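Local coordinates for protein carbohydrate esterase (Metagenome, PDB 6TKX) that probably hydrolyses feruloyl and acetyl esters on complex xylans, as a bifunctional carbohydrate esterase of the alpha/beta-hydrolase fold, at residues T17-V22 with I36-E41; A45-I50 with N116-F121; K8-D13 with M65-I70. One frame throughout, in Å; residues are numbered along the deposited sequence.

Contact 1 of 3, residues T17-V22 with I36-E41; sequences TSWTNV and IYLPKE
W19 packs against I36 and L38 where the first two strands of the alpha/beta-hydrolase sheet, 15-23 and 33-39, run antiparallel as a beta hairpin. The short segments are 4.8 Å apart at their axes and 175° from each other in direction. Three backbone hydrogen bonds join them: W19 N to I36 O and I36 N to W19 O, which frame one hydrogen-bonded pair, and L38 N to T17 O at 2.9 Å. At the non-hydrogen-bonded pair S18-Y37 the CA atoms face the opposing carbonyls, with Y37 CA 3.2 Å from T17 O.

Apolar contacts fall on both faces. On that of T17, W19, I36 and L38, I36 CG2 lies 3.8 Å from CE3 of the indole, and Y115 meets W19 edge-to-face. On the other face S18 CB rests 3.9 Å from CD1 of the Y37 ring, which P10 and helix 63-77 also cover. With its CG beside the backbone N (chi1 -63°), the W19 side chain leans back along its strand toward T17, and its six-membered ring meets L38 edge-on, CZ3 lying 3.5 Å from CD1.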
# COMPACT_ATOMS: atom_id res chain seq x y z
N THR A 17 -0.64 -7.33 21.73
CA THR A 17 0.67 -7.87 21.44
C THR A 17 1.32 -7.05 20.35
O THR A 17 0.66 -6.68 19.38
CB THR A 17 0.53 -9.34 21.01
OG1 THR A 17 -0.38 -9.99 21.90
CG2 THR A 17 1.88 -10.03 21.02
N SER A 18 2.62 -6.85 20.48
CA SER A 18 3.36 -5.89 19.68
C SER A 18 4.74 -6.51 19.46
O SER A 18 5.36 -6.96 20.42
CB SER A 18 3.40 -4.54 20.44
OG SER A 18 4.70 -3.98 20.57
N TRP A 19 5.17 -6.60 18.20
CA TRP A 19 6.56 -6.89 17.83
C TRP A 19 7.03 -5.75 16.93
O TRP A 19 6.44 -5.52 15.87
CB TRP A 19 6.73 -8.21 17.07
CG TRP A 19 6.39 -9.54 17.73
CD1 TRP A 19 7.27 -10.41 18.32
CD2 TRP A 19 5.10 -10.16 17.81
NE1 TRP A 19 6.61 -11.52 18.76
CE2 TRP A 19 5.28 -11.40 18.47
CE3 TRP A 19 3.81 -9.79 17.42
CZ2 TRP A 19 4.22 -12.27 18.74
CZ3 TRP A 19 2.74 -10.66 17.69
CH2 TRP A 19 2.96 -11.89 18.34
N THR A 20 8.11 -5.07 17.32
CA THR A 20 8.55 -3.90 16.56
C THR A 20 9.95 -4.12 16.02
O THR A 20 10.77 -4.83 16.60
CB THR A 20 8.53 -2.56 17.39
OG1 THR A 20 9.43 -2.62 18.50
CG2 THR A 20 7.12 -2.26 17.89
N ASN A 21 10.17 -3.49 14.87
CA ASN A 21 11.43 -3.51 14.15
C ASN A 21 11.90 -4.93 13.87
O ASN A 21 13.05 -5.29 14.09
CB ASN A 21 12.48 -2.70 14.88
CG ASN A 21 12.10 -1.22 14.92
OD1 ASN A 21 11.97 -0.56 13.88
ND2 ASN A 21 11.92 -0.70 16.13
N VAL A 22 10.95 -5.73 13.38
CA VAL A 22 11.21 -7.05 12.83
C VAL A 22 11.67 -6.91 11.37
O VAL A 22 10.98 -6.30 10.55
CB VAL A 22 9.95 -7.92 12.92
CG1 VAL A 22 10.19 -9.28 12.25
CG2 VAL A 22 9.48 -8.08 14.37
N ILE A 36 4.26 -5.34 14.03
CA ILE A 36 3.11 -6.24 14.05
C ILE A 36 2.33 -6.00 15.32
O ILE A 36 2.92 -5.97 16.41
CB ILE A 36 3.53 -7.72 13.96
CG1 ILE A 36 4.25 -7.97 12.62
CG2 ILE A 36 2.31 -8.62 14.12
CD1 ILE A 36 4.80 -9.36 12.44
N TYR A 37 1.01 -5.89 15.20
CA TYR A 37 0.14 -5.67 16.35
C TYR A 37 -1.06 -6.61 16.26
O TYR A 37 -1.69 -6.72 15.21
CB TYR A 37 -0.36 -4.23 16.43
CG TYR A 37 0.75 -3.21 16.44
CD1 TYR A 37 1.29 -2.77 17.64
CD2 TYR A 37 1.26 -2.67 15.25
CE1 TYR A 37 2.32 -1.85 17.66
CE2 TYR A 37 2.29 -1.73 15.27
CZ TYR A 37 2.81 -1.32 16.51
OH TYR A 37 3.82 -0.40 16.62
N LEU A 38 -1.38 -7.27 17.38
CA LEU A 38 -2.59 -8.08 17.43
C LEU A 38 -3.64 -7.38 18.27
O LEU A 38 -3.31 -6.70 19.24
CB LEU A 38 -2.30 -9.48 17.99
CG LEU A 38 -1.04 -10.13 17.38
CD1 LEU A 38 -0.68 -11.47 18.04
CD2 LEU A 38 -1.20 -10.29 15.86
N PRO A 39 -4.91 -7.51 17.92
CA PRO A 39 -5.94 -6.75 18.64
C PRO A 39 -5.95 -7.00 20.15
O PRO A 39 -5.41 -7.99 20.66
CB PRO A 39 -7.25 -7.25 17.99
CG PRO A 39 -6.86 -7.66 16.64
CD PRO A 39 -5.43 -8.13 16.69
N LYS A 40 -6.59 -6.07 20.85
CA LYS A 40 -6.89 -6.25 22.28
C LYS A 40 -7.79 -7.45 22.48
O LYS A 40 -7.42 -8.40 23.18
CB LYS A 40 -7.54 -4.97 22.84
CG LYS A 40 -7.79 -4.99 24.37
CD LYS A 40 -8.12 -3.59 24.94
CE LYS A 40 -8.87 -3.64 26.29
NZ LYS A 40 -7.98 -3.89 27.44
N GLU A 41 -8.97 -7.45 21.87
CA GLU A 41 -9.84 -8.61 21.93
C GLU A 41 -9.05 -9.82 21.45
O GLU A 41 -8.86 -10.00 20.24
CB GLU A 41 -11.12 -8.41 21.12
CG GLU A 41 -12.10 -7.40 21.74
CD GLU A 41 -11.75 -5.95 21.43
OE1 GLU A 41 -10.85 -5.71 20.60
OE2 GLU A 41 -12.40 -5.05 22.00

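Contact 2 of 3, residues A45-I50 with N116-F121; sequences AYKAII and NIDPSF
Y46 and I117 pair in parallel register, and the backbone bonds around them carry the contact. N116 O receives Y46 N at 2.9 Å and also lies 3.3 Å from CD2 of the Y46 ring. Y46 O in turn accepts D118 N, a short bond that comes from well above the carbonyl plane, 52° out of it. Beyond the kink at P119 and S120 the chain returns to the same strand, and A48 N reaches F121 O at 3.1 Å in a nearly straight bond (168° at the hydrogen).

Side chains fill in on both faces. A48 CB touches I117 CG2 at 3.7 Å, on the face that also carries Y46. On the other, K47 lies alongside D118, both pointing the same way, and crosses F121 at about a right angle, its CG 3.9 Å from F121 CB. With CG anti to the backbone N (chi1 -180°), the F121 ring is carried toward I49 and meets I49 CD1 with its CE1 edge, in plane, at 3.8 Å.

Further out, D118 OD2 accepts S120 N in an Asx turn that shapes the kink. K47 NZ is 5.0 Å from D118 OD1, so the opposite charges are near without touching; the amine instead bonds S290 O at the end of helix 276-291. An alanine in place of K47 would probably uncover F121 CB and leave S290 O without this donor. Y46 OH is held by K43 N.

Strand 46-52 is thus flanked by strand 80-84 on one edge and by 117-119 and then 121-127 on the other, while F286 of helix 276-291 packs on I49 and F121, and L38 and P39 of strand 33-39 pack on Y46.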
# COMPACT_ATOMS: atom_id res chain seq x y z
N ALA A 45 -6.40 -16.82 16.32
CA ALA A 45 -5.81 -16.35 15.08
C ALA A 45 -6.47 -15.05 14.67
O ALA A 45 -7.66 -14.80 14.94
CB ALA A 45 -5.98 -17.38 13.97
N TYR A 46 -5.68 -14.21 14.02
CA TYR A 46 -6.18 -12.98 13.42
C TYR A 46 -5.83 -12.99 11.95
O TYR A 46 -4.68 -13.29 11.59
CB TYR A 46 -5.58 -11.74 14.08
CG TYR A 46 -5.65 -11.80 15.58
CD1 TYR A 46 -6.79 -11.38 16.26
CD2 TYR A 46 -4.59 -12.29 16.31
CE1 TYR A 46 -6.85 -11.43 17.62
CE2 TYR A 46 -4.65 -12.34 17.67
CZ TYR A 46 -5.77 -11.91 18.33
OH TYR A 46 -5.81 -11.97 19.71
N LYS A 47 -6.81 -12.69 11.12
CA LYS A 47 -6.52 -12.33 9.74
C LYS A 47 -5.77 -11.00 9.71
O LYS A 47 -5.88 -10.18 10.63
CB LYS A 47 -7.83 -12.29 8.94
CG LYS A 47 -8.41 -13.70 8.75
CD LYS A 47 -9.90 -13.72 8.53
CE LYS A 47 -10.38 -15.12 8.07
NZ LYS A 47 -11.86 -15.19 7.85
N ALA A 48 -4.97 -10.81 8.67
CA ALA A 48 -3.92 -9.80 8.64
C ALA A 48 -4.19 -8.72 7.60
O ALA A 48 -4.71 -8.99 6.52
CB ALA A 48 -2.57 -10.47 8.36
N ILE A 49 -3.83 -7.48 7.96
CA ILE A 49 -3.88 -6.32 7.08
C ILE A 49 -2.51 -5.67 7.11
O ILE A 49 -2.05 -5.26 8.19
CB ILE A 49 -4.95 -5.29 7.51
CG1 ILE A 49 -6.36 -5.89 7.59
CG2 ILE A 49 -4.94 -4.04 6.58
CD1 ILE A 49 -7.02 -6.14 6.25
N ILE A 50 -1.85 -5.59 5.96
CA ILE A 50 -0.58 -4.87 5.83
C ILE A 50 -0.85 -3.41 5.49
O ILE A 50 -1.74 -3.09 4.68
CB ILE A 50 0.31 -5.52 4.76
CG1 ILE A 50 0.76 -6.89 5.24
CG2 ILE A 50 1.46 -4.61 4.44
CD1 ILE A 50 1.63 -7.64 4.25
N ASN A 116 0.44 -15.60 15.31
CA ASN A 116 -0.98 -15.82 15.55
C ASN A 116 -1.81 -15.13 14.50
O ASN A 116 -2.94 -14.69 14.76
CB ASN A 116 -1.35 -15.39 16.96
CG ASN A 116 -0.57 -16.16 18.00
OD1 ASN A 116 0.30 -15.63 18.70
ND2 ASN A 116 -0.82 -17.44 18.05
N ILE A 117 -1.21 -15.07 13.31
CA ILE A 117 -1.86 -14.60 12.10
C ILE A 117 -2.46 -15.79 11.36
O ILE A 117 -1.77 -16.77 11.06
CB ILE A 117 -0.86 -13.85 11.21
CG1 ILE A 117 -0.50 -12.50 11.84
CG2 ILE A 117 -1.40 -13.65 9.81
CD1 ILE A 117 0.81 -11.95 11.37
N ASP A 118 -3.73 -15.69 11.04
CA ASP A 118 -4.29 -16.56 10.03
C ASP A 118 -3.97 -16.04 8.62
O ASP A 118 -4.50 -14.99 8.21
CB ASP A 118 -5.80 -16.65 10.22
CG ASP A 118 -6.44 -17.48 9.17
OD1 ASP A 118 -7.68 -17.55 9.13
OD2 ASP A 118 -5.68 -18.08 8.38
N PRO A 119 -3.15 -16.74 7.83
CA PRO A 119 -2.80 -16.26 6.49
C PRO A 119 -3.86 -16.55 5.43
O PRO A 119 -3.68 -16.17 4.27
CB PRO A 119 -1.49 -17.01 6.20
CG PRO A 119 -1.51 -18.22 7.15
CD PRO A 119 -2.71 -18.14 8.02
N SER A 120 -4.94 -17.22 5.81
CA SER A 120 -6.17 -17.30 5.04
C SER A 120 -6.55 -15.98 4.38
O SER A 120 -7.24 -15.97 3.36
CB SER A 120 -7.28 -17.78 5.99
OG SER A 120 -8.58 -17.61 5.47
N PHE A 121 -6.14 -14.86 4.97
CA PHE A 121 -6.49 -13.55 4.43
C PHE A 121 -5.40 -12.54 4.77
O PHE A 121 -5.12 -12.31 5.95
CB PHE A 121 -7.83 -13.08 4.97
CG PHE A 121 -8.27 -11.75 4.45
CD1 PHE A 121 -7.87 -10.58 5.08
CD2 PHE A 121 -9.07 -11.66 3.34
CE1 PHE A 121 -8.28 -9.35 4.61
CE2 PHE A 121 -9.48 -10.43 2.86
CZ PHE A 121 -9.09 -9.27 3.51

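Contact 3 of 3, residues K8-D13 with M65-I70; sequences KGPAED and MASASI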
# COMPACT_ATOMS: atom_id res chain seq x y z
N LYS A 8 2.87 7.79 17.97
CA LYS A 8 3.88 6.86 17.46
C LYS A 8 3.38 5.43 17.60
O LYS A 8 3.47 4.82 18.67
CB LYS A 8 5.23 7.02 18.17
CG LYS A 8 6.35 6.22 17.46
CD LYS A 8 7.67 6.18 18.21
CE LYS A 8 8.54 4.98 17.74
NZ LYS A 8 9.69 5.33 16.87
N GLY A 9 2.88 4.88 16.49
CA GLY A 9 2.27 3.58 16.50
C GLY A 9 0.85 3.70 17.01
O GLY A 9 0.39 4.79 17.36
N PRO A 10 0.11 2.60 17.02
CA PRO A 10 -1.26 2.67 17.52
C PRO A 10 -1.29 2.78 19.04
O PRO A 10 -0.40 2.27 19.74
CB PRO A 10 -1.86 1.35 17.02
CG PRO A 10 -0.69 0.42 17.02
CD PRO A 10 0.54 1.21 16.78
N ALA A 11 -2.32 3.46 19.55
CA ALA A 11 -2.45 3.66 20.99
C ALA A 11 -2.32 2.34 21.75
O ALA A 11 -2.63 1.26 21.23
CB ALA A 11 -3.80 4.32 21.29
N GLU A 12 -1.85 2.43 23.00
CA GLU A 12 -1.43 1.22 23.72
C GLU A 12 -2.59 0.26 23.99
O GLU A 12 -2.40 -0.96 23.95
CB GLU A 12 -0.75 1.61 25.03
CG GLU A 12 -0.33 0.40 25.89
CD GLU A 12 -1.33 0.05 27.00
OE1 GLU A 12 -2.34 0.78 27.14
OE2 GLU A 12 -1.11 -0.98 27.73
N ASP A 13 -3.78 0.78 24.23
CA ASP A 13 -4.91 -0.05 24.62
C ASP A 13 -5.64 -0.67 23.43
O ASP A 13 -6.65 -1.35 23.62
CB ASP A 13 -5.87 0.77 25.50
CG ASP A 13 -6.98 -0.10 26.18
OD1 ASP A 13 -8.16 -0.05 25.72
OD2 ASP A 13 -6.68 -0.84 27.16
N MET A 65 4.26 6.10 11.59
CA MET A 65 3.23 7.06 11.18
C MET A 65 2.00 6.35 10.62
O MET A 65 0.87 6.69 10.96
CB MET A 65 3.79 8.05 10.16
CG MET A 65 4.49 9.27 10.80
SD MET A 65 5.58 10.10 9.59
CE MET A 65 7.07 10.49 10.54
N ALA A 66 2.21 5.34 9.77
CA ALA A 66 1.07 4.66 9.17
C ALA A 66 0.24 3.96 10.24
O ALA A 66 -1.00 4.09 10.26
CB ALA A 66 1.54 3.68 8.11
N SER A 67 0.93 3.25 11.15
CA SER A 67 0.28 2.67 12.33
C SER A 67 -0.57 3.68 13.09
O SER A 67 -1.74 3.44 13.40
CB SER A 67 1.34 2.12 13.28
OG SER A 67 1.79 0.88 12.83
N ALA A 68 0.01 4.84 13.39
CA ALA A 68 -0.71 5.81 14.18
C ALA A 68 -1.91 6.33 13.42
O ALA A 68 -2.95 6.62 14.03
CB ALA A 68 0.23 6.94 14.57
N SER A 69 -1.82 6.42 12.09
CA SER A 69 -2.93 6.98 11.32
C SER A 69 -4.10 6.02 11.17
O SER A 69 -5.26 6.43 11.31
CB SER A 69 -2.48 7.41 9.93
OG SER A 69 -1.45 8.39 9.99
N ILE A 70 -3.85 4.74 10.86
CA ILE A 70 -4.93 3.85 10.46
C ILE A 70 -4.95 2.53 11.22
O ILE A 70 -5.80 1.68 10.93
CB ILE A 70 -4.92 3.58 8.94
CG1 ILE A 70 -3.75 2.69 8.51
CG2 ILE A 70 -4.84 4.88 8.13
CD1 ILE A 70 -3.66 2.48 6.98
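G9 and P10 press on S67 and A68, neighbours on helix 63-77, and the packing is close only there. S67 CB sits 3.7 Å from both G9 CA and P10 CD, wedged into the bend between the two residues. Beside it A68 offers its backbone and methyl group to the G9 carbonyl, G9 O lying 3.5 Å from A68 CA. G9 and A68 have CA atoms 4.4 Å apart, a spacing that brings loop backbone directly against helix backbone. The positive phi of G9 (81°) favours glycine, and a CB at this position would run into P10 CD. S67 OG stands beside its own backbone N (chi1 -79°) and makes a weak hydrogen bond back to K63 O, so S67 meets the loop chiefly through carbon.

The solvent side is far looser. K8 is exposed and comes no closer than 4.4 Å, from its backbone N to A68 CB, while its CB points away from S67 and A68 and its side chain touches A64 earlier in the same helix. On the buried side Y37 of strand 33-39 meets both P10 and S67, and I51 and S83 of the central strands underlie S67. This is plain loop-on-helix packing: the chain leading into strand 15-23 lies across a helix that covers the beta sheet in this alpha/beta-hydrolase fold.

The three contacts lie on the same side of the chain's centre, contacts 1 and 2 on one sheet and contact 3 on a helix covering it. Y37 joins contacts 1 and 3: its CZ is 3.4 Å from P10 CD and its CE2 3.6 Å from S67 OG, and a long, weak ion pair from K40 NZ to D13 OD2 adds a second link. Contacts 1 and 2, with centres about 12 Å apart, meet through Y46, whose CD1 is 3.5 Å from P39 CD. Contacts 2 and 3 do not touch, their nearest atoms being about 6 Å apart. Strand 121-127, entered from contact 2, leads to S128, probably the nucleophile of a Ser-His-Asp triad with H269 and D237.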